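Local coordinates for protein UDP-N-acetylglucosamine pyrophosphorylase (Entamoeba histolytica, PDB 3OC9) that probably catalyses the uridylyl transfer from UTP to N-acetylglucosamine 1-phosphate that yields UDP-N-acetylglucosamine and diphosphate, at residues Asp353-Asn358 and Ile376-Phe381; Ile189-Val194 and Phe330-Ala335; Ser73-Arg78 and Lys383-Glu388; Lys55-Leu60 and Ser67-Thr72. One frame throughout, in Å; residues are numbered along the deposited sequence. Where two conformers were deposited one is given.

Interaction 1 of 4, residues Asp353-Asn358 and Ile376-Phe381; sequences DWYRLN and ICEISF
Glu-378, on the short strand 377-379, sends its side chain past two rings of helix 347-364. Its CB rests 3.9 Å from CH2 of Trp-354. With CG anti to the carbonyl carbon (chi1 -56°), that methylene reaches CE1 of Tyr-355 at 3.5 Å and also touches CZ3 of the indole, which CD meets in turn. From there the chain is extended and runs alongside the tyrosine, both pointing the same way, until OE2 stands 2.7 Å from Tyr-355 OH. The hydroxyl donates this bond, and OE2 accepts it on its anti lone pair; Glu-63 N hydrogen-bonds to the same oxygen. OE1 takes a weak hydrogen bond from Ile-64 N. The tyrosine face carries a CH-pi contact, Ile-376 CA lying 4.1 Å from the ring centroid.

One turn further along the helix from Trp-354, Asn-358 ND2 donates to Cys-377 O at 2.9 Å and 176°, with the acceptor in the amide plane. The same nitrogen lies over one face of the Trp-354 ring, toward its rim, while Asn-358 CB packs on Cys-377 SG. At the indole edge a water accepts from Trp-354 NE1 (3.1 Å) and donates to Ile-379 O (2.8 Å). Backbone bonds join strand 377-379 to the parallel strand 402-404. The contact is buried yet rich in polar groups, and the Tyr-355 hydroxyl and Glu-63 N, both giving bonds to OE2, would probably favour the ionised carboxylate.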
# COMPACT_ATOMS: atom_id res chain seq x y z
N ASP A 353 14.73 -0.51 10.23
CA ASP A 353 13.38 -0.78 10.74
C ASP A 353 13.02 -2.29 10.64
O ASP A 353 12.49 -2.87 11.59
CB ASP A 353 12.32 0.09 10.00
CG ASP A 353 12.33 1.58 10.42
OD1 ASP A 353 12.79 1.92 11.54
OD2 ASP A 353 11.84 2.43 9.64
N TRP A 354 13.34 -2.92 9.50
CA TRP A 354 13.06 -4.37 9.30
C TRP A 354 13.86 -5.25 10.30
O TRP A 354 13.31 -6.19 10.91
CB TRP A 354 13.27 -4.78 7.83
CG TRP A 354 12.91 -6.24 7.47
CD1 TRP A 354 11.77 -6.93 7.81
CD2 TRP A 354 13.70 -7.14 6.68
NE1 TRP A 354 11.82 -8.21 7.30
CE2 TRP A 354 12.99 -8.37 6.61
CE3 TRP A 354 14.95 -7.04 6.05
CZ2 TRP A 354 13.48 -9.49 5.92
CZ3 TRP A 354 15.44 -8.17 5.35
CH2 TRP A 354 14.70 -9.37 5.30
N TYR A 355 15.14 -4.91 10.49
CA TYR A 355 16.00 -5.63 11.44
C TYR A 355 15.48 -5.55 12.89
O TYR A 355 15.46 -6.56 13.60
CB TYR A 355 17.47 -5.15 11.36
CG TYR A 355 18.24 -5.50 10.09
CD1 TYR A 355 17.70 -6.36 9.11
CD2 TYR A 355 19.52 -4.98 9.86
CE1 TYR A 355 18.41 -6.68 7.93
CE2 TYR A 355 20.25 -5.30 8.68
CZ TYR A 355 19.68 -6.15 7.73
OH TYR A 355 20.39 -6.47 6.57
N ARG A 356 15.01 -4.37 13.31
CA ARG A 356 14.50 -4.17 14.68
C ARG A 356 13.19 -4.94 14.92
O ARG A 356 13.00 -5.53 16.00
CB ARG A 356 14.35 -2.67 15.01
CG ARG A 356 15.68 -1.92 15.20
CD ARG A 356 15.47 -0.40 15.34
NE ARG A 356 16.73 0.33 15.43
CZ ARG A 356 16.85 1.64 15.64
NH1 ARG A 356 15.77 2.41 15.79
NH2 ARG A 356 18.05 2.20 15.70
N LEU A 357 12.29 -4.93 13.93
CA LEU A 357 11.07 -5.74 13.99
C LEU A 357 11.37 -7.25 14.17
O LEU A 357 10.73 -7.94 14.99
CB LEU A 357 10.18 -5.50 12.75
CG LEU A 357 8.85 -6.26 12.69
CD1 LEU A 357 7.97 -5.97 13.92
CD2 LEU A 357 8.10 -5.95 11.36
N ASN A 358 12.34 -7.76 13.40
CA ASN A 358 12.66 -9.19 13.43
C ASN A 358 13.24 -9.64 14.80
O ASN A 358 12.92 -10.74 15.30
CB ASN A 358 13.60 -9.56 12.26
CG ASN A 358 12.93 -9.45 10.89
OD1 ASN A 358 11.70 -9.49 10.79
ND2 ASN A 358 13.73 -9.32 9.84
N ILE A 376 22.42 -7.25 12.18
CA ILE A 376 21.73 -8.00 11.10
C ILE A 376 20.80 -9.13 11.60
O ILE A 376 21.24 -10.04 12.29
CB ILE A 376 22.75 -8.57 10.07
CG1 ILE A 376 23.61 -7.43 9.52
CG2 ILE A 376 22.04 -9.35 8.92
CD1 ILE A 376 24.81 -7.89 8.73
N CYS A 377 19.51 -9.04 11.24
CA CYS A 377 18.52 -10.08 11.55
C CYS A 377 17.52 -10.13 10.39
O CYS A 377 16.63 -9.28 10.33
CB CYS A 377 17.81 -9.76 12.88
SG CYS A 377 16.69 -11.03 13.59
N GLU A 378 17.71 -11.08 9.46
CA GLU A 378 16.86 -11.22 8.25
C GLU A 378 16.03 -12.50 8.30
O GLU A 378 16.58 -13.62 8.28
CB GLU A 378 17.69 -11.21 6.96
CG GLU A 378 18.58 -9.98 6.79
CD GLU A 378 19.04 -9.73 5.35
OE1 GLU A 378 18.76 -10.53 4.42
OE2 GLU A 378 19.69 -8.68 5.13
N ILE A 379 14.71 -12.33 8.32
CA ILE A 379 13.76 -13.44 8.39
C ILE A 379 12.86 -13.40 7.14
O ILE A 379 12.09 -12.45 6.96
CB ILE A 379 12.89 -13.36 9.68
CG1 ILE A 379 13.79 -13.40 10.94
CG2 ILE A 379 11.80 -14.47 9.65
CD1 ILE A 379 13.03 -13.36 12.30
N SER A 380 12.95 -14.43 6.30
CA SER A 380 12.21 -14.46 5.02
C SER A 380 10.70 -14.31 5.21
O SER A 380 10.12 -14.92 6.12
CB SER A 380 12.49 -15.74 4.24
OG SER A 380 11.74 -15.75 3.03
N PHE A 381 10.07 -13.47 4.38
CA PHE A 381 8.59 -13.33 4.37
C PHE A 381 7.91 -14.68 4.04
O PHE A 381 6.71 -14.87 4.32
CB PHE A 381 8.14 -12.26 3.34
CG PHE A 381 8.21 -10.81 3.83
CD1 PHE A 381 8.98 -10.42 4.93
CD2 PHE A 381 7.53 -9.82 3.12
CE1 PHE A 381 9.05 -9.07 5.32
CE2 PHE A 381 7.60 -8.47 3.49
CZ PHE A 381 8.35 -8.10 4.61
O HOH W 1 10.12 -10.68 7.99

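Interaction 2 of 4, residues Ile189-Val194 and Phe330-Ala335; sequences ILCKDV and FIEFSA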
# COMPACT_ATOMS: atom_id res chain seq x y z
N ILE A 189 7.43 -1.17 2.69
CA ILE A 189 8.06 -2.49 2.69
C ILE A 189 7.49 -3.43 3.80
O ILE A 189 7.42 -4.66 3.63
CB ILE A 189 9.64 -2.34 2.81
CG1 ILE A 189 10.19 -1.36 1.74
CG2 ILE A 189 10.36 -3.70 2.82
CD1 ILE A 189 9.79 -1.65 0.26
N LEU A 190 7.04 -2.85 4.90
CA LEU A 190 6.50 -3.64 6.03
C LEU A 190 5.01 -4.00 5.95
O LEU A 190 4.49 -4.66 6.87
CB LEU A 190 6.82 -2.96 7.37
CG LEU A 190 8.32 -2.73 7.67
CD1 LEU A 190 8.54 -2.03 8.99
CD2 LEU A 190 9.10 -4.05 7.66
N CYS A 191 4.32 -3.59 4.87
CA CYS A 191 2.87 -3.87 4.75
C CYS A 191 2.49 -5.36 4.94
O CYS A 191 3.14 -6.26 4.36
CB CYS A 191 2.33 -3.31 3.42
SG CYS A 191 0.51 -3.43 3.22
N LYS A 192 1.44 -5.62 5.74
CA LYS A 192 1.00 -7.01 5.97
C LYS A 192 0.12 -7.61 4.82
O LYS A 192 -0.31 -8.76 4.89
CB LYS A 192 0.29 -7.16 7.35
CG LYS A 192 1.21 -7.06 8.61
CD LYS A 192 0.34 -7.20 9.90
CE LYS A 192 1.19 -7.21 11.20
NZ LYS A 192 0.28 -7.40 12.43
N ASP A 193 -0.16 -6.83 3.77
CA ASP A 193 -0.94 -7.35 2.61
C ASP A 193 -2.34 -7.78 3.06
O ASP A 193 -3.02 -6.96 3.71
CB ASP A 193 -0.13 -8.43 1.82
CG ASP A 193 1.16 -7.85 1.20
OD1 ASP A 193 1.13 -6.71 0.70
OD2 ASP A 193 2.22 -8.52 1.20
N VAL A 194 -2.79 -9.01 2.77
CA VAL A 194 -4.16 -9.45 3.19
C VAL A 194 -4.14 -9.90 4.68
O VAL A 194 -4.14 -11.10 5.00
CB VAL A 194 -4.77 -10.53 2.20
CG1 VAL A 194 -6.23 -10.91 2.57
CG2 VAL A 194 -4.72 -10.04 0.75
N PHE A 330 6.13 0.95 14.30
CA PHE A 330 7.24 -0.02 14.46
C PHE A 330 6.92 -1.38 13.78
O PHE A 330 7.82 -2.12 13.35
CB PHE A 330 7.58 -0.15 15.96
CG PHE A 330 8.63 -1.18 16.28
CD1 PHE A 330 9.98 -0.82 16.38
CD2 PHE A 330 8.27 -2.51 16.53
CE1 PHE A 330 10.96 -1.77 16.68
CE2 PHE A 330 9.25 -3.47 16.83
CZ PHE A 330 10.59 -3.09 16.91
N ILE A 331 5.63 -1.69 13.70
CA ILE A 331 5.14 -2.95 13.14
C ILE A 331 4.85 -2.87 11.61
O ILE A 331 5.20 -3.79 10.85
CB ILE A 331 3.84 -3.44 13.89
CG1 ILE A 331 4.07 -3.56 15.42
CG2 ILE A 331 3.21 -4.70 13.24
CD1 ILE A 331 4.89 -4.80 15.88
N GLU A 332 4.19 -1.80 11.16
CA GLU A 332 3.66 -1.78 9.76
C GLU A 332 3.84 -0.45 8.98
O GLU A 332 3.06 -0.17 8.05
CB GLU A 332 2.18 -2.29 9.70
CG GLU A 332 1.74 -2.89 8.32
CD GLU A 332 0.25 -3.31 8.20
OE1 GLU A 332 -0.15 -3.69 7.07
OE2 GLU A 332 -0.52 -3.24 9.19
N PHE A 333 4.88 0.35 9.29
CA PHE A 333 5.18 1.55 8.44
C PHE A 333 6.68 1.91 8.28
O PHE A 333 7.26 2.52 9.17
CB PHE A 333 4.38 2.80 8.89
CG PHE A 333 4.50 3.98 7.93
CD1 PHE A 333 3.72 4.04 6.79
CD2 PHE A 333 5.44 5.00 8.17
CE1 PHE A 333 3.85 5.12 5.88
CE2 PHE A 333 5.58 6.08 7.27
CZ PHE A 333 4.79 6.13 6.13
N SER A 334 7.28 1.57 7.13
CA SER A 334 8.63 2.08 6.76
C SER A 334 8.71 2.20 5.23
O SER A 334 8.75 1.18 4.54
CB SER A 334 9.75 1.18 7.31
OG SER A 334 11.05 1.77 7.13
N ALA A 335 8.71 3.44 4.71
CA ALA A 335 8.57 3.67 3.25
C ALA A 335 9.90 3.85 2.52
O ALA A 335 10.84 4.39 3.09
CB ALA A 335 7.69 4.87 2.98
O HOH W 2 5.09 -6.16 9.31
O HOH W 3 -2.48 -4.94 5.85
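The loop that leaves strand 180-184 of the central mixed sheet, in this UDPGP-family nucleotidyltransferase, meets the short helix 329-332 and the residues after it, and Glu-332 reaches across to Lys-192. CG of Glu-332 is anti to its own nitrogen (chi1 -155°), and the chain stays extended past Leu-190 O to place OE1 2.8 Å from Lys-192 N. That bond is nearly straight (170°), yet the N-H comes from above the carboxylate plane, 41° out of it. A water links OE1 to Asp-193 O as well, and OE2 forms a salt bridge with Lys-212. The lysine side chain crosses the glutamate at about a right angle and lays CE 3.8 Å from Ile-331 CG2; its ammonium group goes on to Glu-386.

Leu-190 fills the middle, with CB 3.9 Å from Ile-331 O and CD1 3.8 Å from Ser-334 CB. A second water bridges Leu-190 O and Ile-331 O, so two carbonyls facing the same junction share one donor. Beyond the leucine, Ile-189 N makes a longer bond, 3.3 Å, to Ser-334 O.

Helix 347-364 closes one flank, where Trp-354 touches Leu-190, Val-350 touches Ile-189 and Leu-357 touches Ile-331. Farther along the loop, Asp-193 and Val-194 pack against strand 36-41, and Asp-193 also meets helix 68-87.

Interaction 3 of 4, residues Ser73-Arg78 and Lys383-Glu388; sequences SERLLR and KSFEEE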
# COMPACT_ATOMS: atom_id res chain seq x y z
N SER A 73 5.02 -11.44 -3.22
CA SER A 73 4.73 -12.84 -3.60
C SER A 73 4.92 -13.81 -2.42
O SER A 73 4.07 -14.69 -2.18
CB SER A 73 5.59 -13.28 -4.81
OG SER A 73 5.31 -12.45 -5.95
N GLU A 74 6.01 -13.64 -1.69
CA GLU A 74 6.36 -14.54 -0.57
C GLU A 74 5.40 -14.41 0.64
O GLU A 74 5.03 -15.42 1.27
CB GLU A 74 7.84 -14.35 -0.16
CG GLU A 74 8.84 -14.90 -1.23
CD GLU A 74 10.32 -14.75 -0.86
OE1 GLU A 74 10.65 -14.02 0.11
OE2 GLU A 74 11.17 -15.33 -1.58
N ARG A 75 4.97 -13.18 0.94
CA ARG A 75 3.96 -12.96 1.97
C ARG A 75 2.60 -13.62 1.61
O ARG A 75 1.97 -14.23 2.47
CB ARG A 75 3.83 -11.46 2.31
CG ARG A 75 2.83 -11.13 3.43
CD ARG A 75 3.26 -9.91 4.26
NE ARG A 75 4.26 -10.28 5.25
CZ ARG A 75 4.98 -9.43 5.98
NH1 ARG A 75 5.85 -9.92 6.85
NH2 ARG A 75 4.85 -8.10 5.87
N LEU A 76 2.16 -13.52 0.35
CA LEU A 76 0.93 -14.21 -0.08
C LEU A 76 1.05 -15.75 0.06
O LEU A 76 0.11 -16.42 0.52
CB LEU A 76 0.53 -13.82 -1.53
CG LEU A 76 0.12 -12.35 -1.78
CD1 LEU A 76 -0.25 -12.15 -3.28
CD2 LEU A 76 -1.07 -11.93 -0.89
N LEU A 77 2.21 -16.31 -0.32
CA LEU A 77 2.46 -17.75 -0.12
C LEU A 77 2.35 -18.19 1.36
O LEU A 77 1.75 -19.24 1.67
CB LEU A 77 3.81 -18.18 -0.73
CG LEU A 77 3.87 -18.25 -2.28
CD1 LEU A 77 5.32 -18.37 -2.73
CD2 LEU A 77 3.04 -19.40 -2.87
N ARG A 78 2.86 -17.36 2.28
CA ARG A 78 2.81 -17.68 3.74
C ARG A 78 1.39 -17.57 4.32
O ARG A 78 0.98 -18.41 5.14
CB ARG A 78 3.80 -16.80 4.52
CG ARG A 78 3.80 -16.99 6.05
CD ARG A 78 4.15 -18.44 6.45
NE ARG A 78 4.34 -18.59 7.90
CZ ARG A 78 4.44 -19.76 8.52
NH1 ARG A 78 4.35 -20.91 7.84
NH2 ARG A 78 4.63 -19.80 9.84
N LYS A 383 8.85 -17.51 5.48
CA LYS A 383 8.99 -18.31 6.72
C LYS A 383 8.13 -17.93 7.95
O LYS A 383 7.80 -18.81 8.76
CB LYS A 383 10.47 -18.35 7.14
CG LYS A 383 11.42 -18.93 6.09
CD LYS A 383 11.26 -20.44 5.91
CE LYS A 383 11.94 -21.22 7.03
NZ LYS A 383 11.83 -22.69 6.79
N SER A 384 7.79 -16.65 8.12
CA SER A 384 7.00 -16.18 9.27
C SER A 384 6.23 -14.91 8.87
O SER A 384 6.77 -14.06 8.16
CB SER A 384 7.91 -15.93 10.51
OG SER A 384 7.19 -15.84 11.73
N PHE A 385 4.97 -14.81 9.30
CA PHE A 385 4.12 -13.63 9.07
C PHE A 385 4.29 -12.61 10.21
O PHE A 385 4.69 -11.45 9.98
CB PHE A 385 2.65 -14.07 8.88
CG PHE A 385 1.63 -12.93 8.81
CD1 PHE A 385 1.66 -12.01 7.75
CD2 PHE A 385 0.66 -12.79 9.80
CE1 PHE A 385 0.71 -10.96 7.68
CE2 PHE A 385 -0.29 -11.74 9.73
CZ PHE A 385 -0.25 -10.82 8.68
N GLU A 386 3.96 -13.04 11.44
CA GLU A 386 4.29 -12.29 12.67
C GLU A 386 5.39 -13.14 13.35
O GLU A 386 6.43 -13.38 12.71
CB GLU A 386 3.04 -12.03 13.53
CG GLU A 386 2.00 -11.11 12.79
CD GLU A 386 0.55 -11.17 13.28
OE1 GLU A 386 0.13 -12.18 13.90
OE2 GLU A 386 -0.19 -10.18 13.02
N GLU A 387 5.18 -13.61 14.58
CA GLU A 387 6.19 -14.48 15.26
C GLU A 387 5.91 -16.00 15.20
O GLU A 387 6.70 -16.83 15.73
CB GLU A 387 6.42 -14.01 16.72
CG GLU A 387 5.42 -14.50 17.78
CD GLU A 387 4.08 -13.76 17.81
OE1 GLU A 387 3.70 -13.06 16.82
OE2 GLU A 387 3.38 -13.87 18.84
N GLU A 388 4.82 -16.38 14.53
CA GLU A 388 4.31 -17.77 14.60
C GLU A 388 5.20 -18.85 13.95
O GLU A 388 5.07 -20.05 14.27
CB GLU A 388 2.85 -17.86 14.10
CG GLU A 388 2.65 -18.02 12.58
CD GLU A 388 3.17 -16.83 11.76
OE1 GLU A 388 2.99 -15.67 12.20
OE2 GLU A 388 3.77 -17.07 10.69
O HOH W 4 5.42 -13.14 5.88
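Arg-78 grips Glu-388 side-on, with NE and NH2 both turned on the single oxygen OE2. The NH2 bond of Arg-78 to Glu-388 OE2 is 3.0 Å long and the one from NE is 3.2 Å. Both are bent, since two N-H groups sharing one oxygen cannot both point straight at it. Over one face of the guanidinium plane lies Lys-383 O, 3.5 Å from Arg-78 CZ. Beside this pair, Arg-75 NE lies at the edge of the Phe-385 ring, 4.0 Å from CD1, with the planes 86° apart, and gives its N-H to a water that donates to Ser-384 O.

The salt bridge pins the loop that follows strand 377-379 onto helix 68-87, which lies against strand 95-100. Glu-388 CG lies between its backbone N and carbonyl carbon (chi1 85°) and the chain bends at chi2, folding the carboxylate back over its own loop. Phe-385 N donates to OE2 at 2.9 Å and Glu-386 N to OE1 of Glu-388 at 2.9 Å, each on a syn lone pair, which fixes the carboxylate's rotation. Farther out, Arg-78 NH1 pairs with Glu-81, and Arg-75 hydrogen-bonds to Cys-191 O and makes a cation-pi contact with Phe-381.

Interaction 4 of 4, residues Lys55-Leu60 and Ser67-Thr72; sequences KGMFVL and SIFQMT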
# COMPACT_ATOMS: atom_id res chain seq x y z
N LYS A 55 8.50 0.66 -10.17
CA LYS A 55 9.05 0.56 -8.81
C LYS A 55 9.05 -0.86 -8.22
O LYS A 55 9.96 -1.22 -7.47
CB LYS A 55 8.29 1.55 -7.89
CG LYS A 55 8.69 1.56 -6.41
CD LYS A 55 9.98 2.34 -6.18
CE LYS A 55 10.03 2.92 -4.76
NZ LYS A 55 9.23 4.18 -4.61
N GLY A 56 8.04 -1.68 -8.54
CA GLY A 56 7.98 -3.05 -8.02
C GLY A 56 9.18 -3.94 -8.39
O GLY A 56 9.47 -4.94 -7.72
N MET A 57 9.87 -3.57 -9.47
CA MET A 57 11.03 -4.34 -9.97
C MET A 57 12.36 -4.01 -9.25
O MET A 57 13.39 -4.68 -9.49
CB MET A 57 11.17 -4.14 -11.51
CG MET A 57 10.04 -4.83 -12.31
SD MET A 57 9.90 -4.36 -14.08
CE MET A 57 11.42 -5.02 -14.74
N PHE A 58 12.34 -2.99 -8.38
CA PHE A 58 13.54 -2.52 -7.64
C PHE A 58 14.07 -3.55 -6.65
O PHE A 58 13.31 -4.06 -5.84
CB PHE A 58 13.26 -1.20 -6.88
CG PHE A 58 14.50 -0.62 -6.18
CD1 PHE A 58 14.75 -0.89 -4.84
CD2 PHE A 58 15.43 0.15 -6.89
CE1 PHE A 58 15.89 -0.38 -4.18
CE2 PHE A 58 16.59 0.67 -6.25
CZ PHE A 58 16.80 0.41 -4.88
N VAL A 59 15.37 -3.84 -6.73
CA VAL A 59 16.00 -4.87 -5.89
C VAL A 59 16.56 -4.26 -4.58
O VAL A 59 17.52 -3.48 -4.62
CB VAL A 59 17.13 -5.61 -6.67
CG1 VAL A 59 17.75 -6.76 -5.83
CG2 VAL A 59 16.57 -6.14 -8.01
N LEU A 60 15.98 -4.63 -3.44
CA LEU A 60 16.44 -4.14 -2.13
C LEU A 60 17.83 -4.72 -1.76
O LEU A 60 18.01 -5.93 -1.78
CB LEU A 60 15.39 -4.45 -1.06
CG LEU A 60 14.01 -3.90 -1.46
CD1 LEU A 60 12.84 -4.74 -0.93
CD2 LEU A 60 13.89 -2.46 -1.01
N SER A 67 13.54 -8.31 -4.91
CA SER A 67 12.72 -7.18 -5.39
C SER A 67 11.48 -6.96 -4.51
O SER A 67 11.07 -7.87 -3.77
CB SER A 67 12.26 -7.37 -6.84
OG SER A 67 11.30 -8.43 -6.96
N ILE A 68 10.89 -5.77 -4.62
CA ILE A 68 9.62 -5.45 -3.91
C ILE A 68 8.51 -6.45 -4.33
O ILE A 68 7.79 -7.00 -3.47
CB ILE A 68 9.19 -3.96 -4.15
CG1 ILE A 68 10.23 -2.98 -3.54
CG2 ILE A 68 7.78 -3.68 -3.62
CD1 ILE A 68 10.04 -1.50 -3.97
N PHE A 69 8.38 -6.70 -5.64
CA PHE A 69 7.41 -7.70 -6.15
C PHE A 69 7.64 -9.11 -5.55
O PHE A 69 6.66 -9.80 -5.23
CB PHE A 69 7.41 -7.80 -7.69
CG PHE A 69 6.64 -6.68 -8.43
CD1 PHE A 69 5.52 -6.05 -7.89
CD2 PHE A 69 7.04 -6.33 -9.73
CE1 PHE A 69 4.83 -5.04 -8.61
CE2 PHE A 69 6.34 -5.34 -10.47
CZ PHE A 69 5.25 -4.69 -9.90
N GLN A 70 8.91 -9.54 -5.43
CA GLN A 70 9.23 -10.85 -4.80
C GLN A 70 8.81 -10.92 -3.30
O GLN A 70 8.30 -11.97 -2.87
CB GLN A 70 10.73 -11.23 -4.97
CG GLN A 70 11.09 -12.61 -4.32
CD GLN A 70 12.51 -13.13 -4.67
OE1 GLN A 70 13.26 -12.50 -5.42
NE2 GLN A 70 12.85 -14.31 -4.13
N MET A 71 9.04 -9.85 -2.53
CA MET A 71 8.59 -9.74 -1.11
C MET A 71 7.07 -10.00 -0.98
O MET A 71 6.61 -10.82 -0.16
CB MET A 71 8.88 -8.34 -0.53
CG MET A 71 10.26 -7.72 -0.80
SD MET A 71 11.35 -7.65 0.63
CE MET A 71 12.01 -9.32 0.59
N THR A 72 6.29 -9.26 -1.78
CA THR A 72 4.82 -9.42 -1.81
C THR A 72 4.40 -10.86 -2.19
O THR A 72 3.53 -11.45 -1.52
CB THR A 72 4.14 -8.35 -2.74
OG1 THR A 72 4.60 -7.03 -2.38
CG2 THR A 72 2.59 -8.41 -2.64
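Phe-69 N donates to Gly-56 O at 2.9 Å, in the carbonyl plane and on a lone pair, and this bond opens a run of satisfied amides at the start of helix 68-87. The amide before it, Ile-68 N, reaches Phe-58 O at 3.2 Å, approaching nearly along the C=O axis. The amide after it, Gln-70 N, is taken by the N-cap serine: Ser-67 OG, lying between its backbone nitrogen and carbonyl carbon (chi1 69°), accepts it at 3.0 Å. That hydroxyl has a second partner in Tyr-111 OH. The three amides of the first turn, which no helical carbonyl can serve, thus find acceptors in two loop carbonyls and a side chain. Phe-58 O also receives a CA-H...O contact from Ser-67 CA at 3.2 Å.

Gly-56 CA sits over the centre of the Phe-69 ring, 3.5 Å from its centroid and 4° off the normal, in a CH-pi contact; with no side chain there, the backbone lies directly on the ring. Ile-68 lays CD1 3.5 Å from Lys-55 O, and its CG1 meets Leu-60 CD1 at 4.1 Å. The ammonium of Lys-55 leaves the contact for a salt bridge with Asp-187 and a hydrogen bond to Leu-336 O.

Val-59 and Ser-67 form an antiparallel non-hydrogen-bonded pair, so the 3-10 turn 55-57 leads into a tiny hairpin (59-60 with 66-67) that runs straight into a capped helix. Backbone bonds from Lys-55 to Gly-44 and Gly-56 to Ala-42 join it to the glycine-rich loop that in UDPGP relatives handles the nucleotide, and probably does so here.

From the N terminus, interaction 4 comes first and closes the smallest loop, the hairpin between 55-60 and 67-72. The same helix, 68-87, runs directly on into interaction 3, whose second half waits until 383-388, so that contact spans most of the chain. Inside it nest interaction 2, from 189-194 to 330-335, and then interaction 1, from 353-358 to 376-381; these two follow in series and nothing crosses. Joints between them include Asp-353 with Ser-334, Lys-192 with Glu-386, and Ile-189 CD1 packed on Ile-68 CG1. Together they tie the C-terminal helix and strands to helix 68-87 and the loop after strand 180-184 of the central sheet.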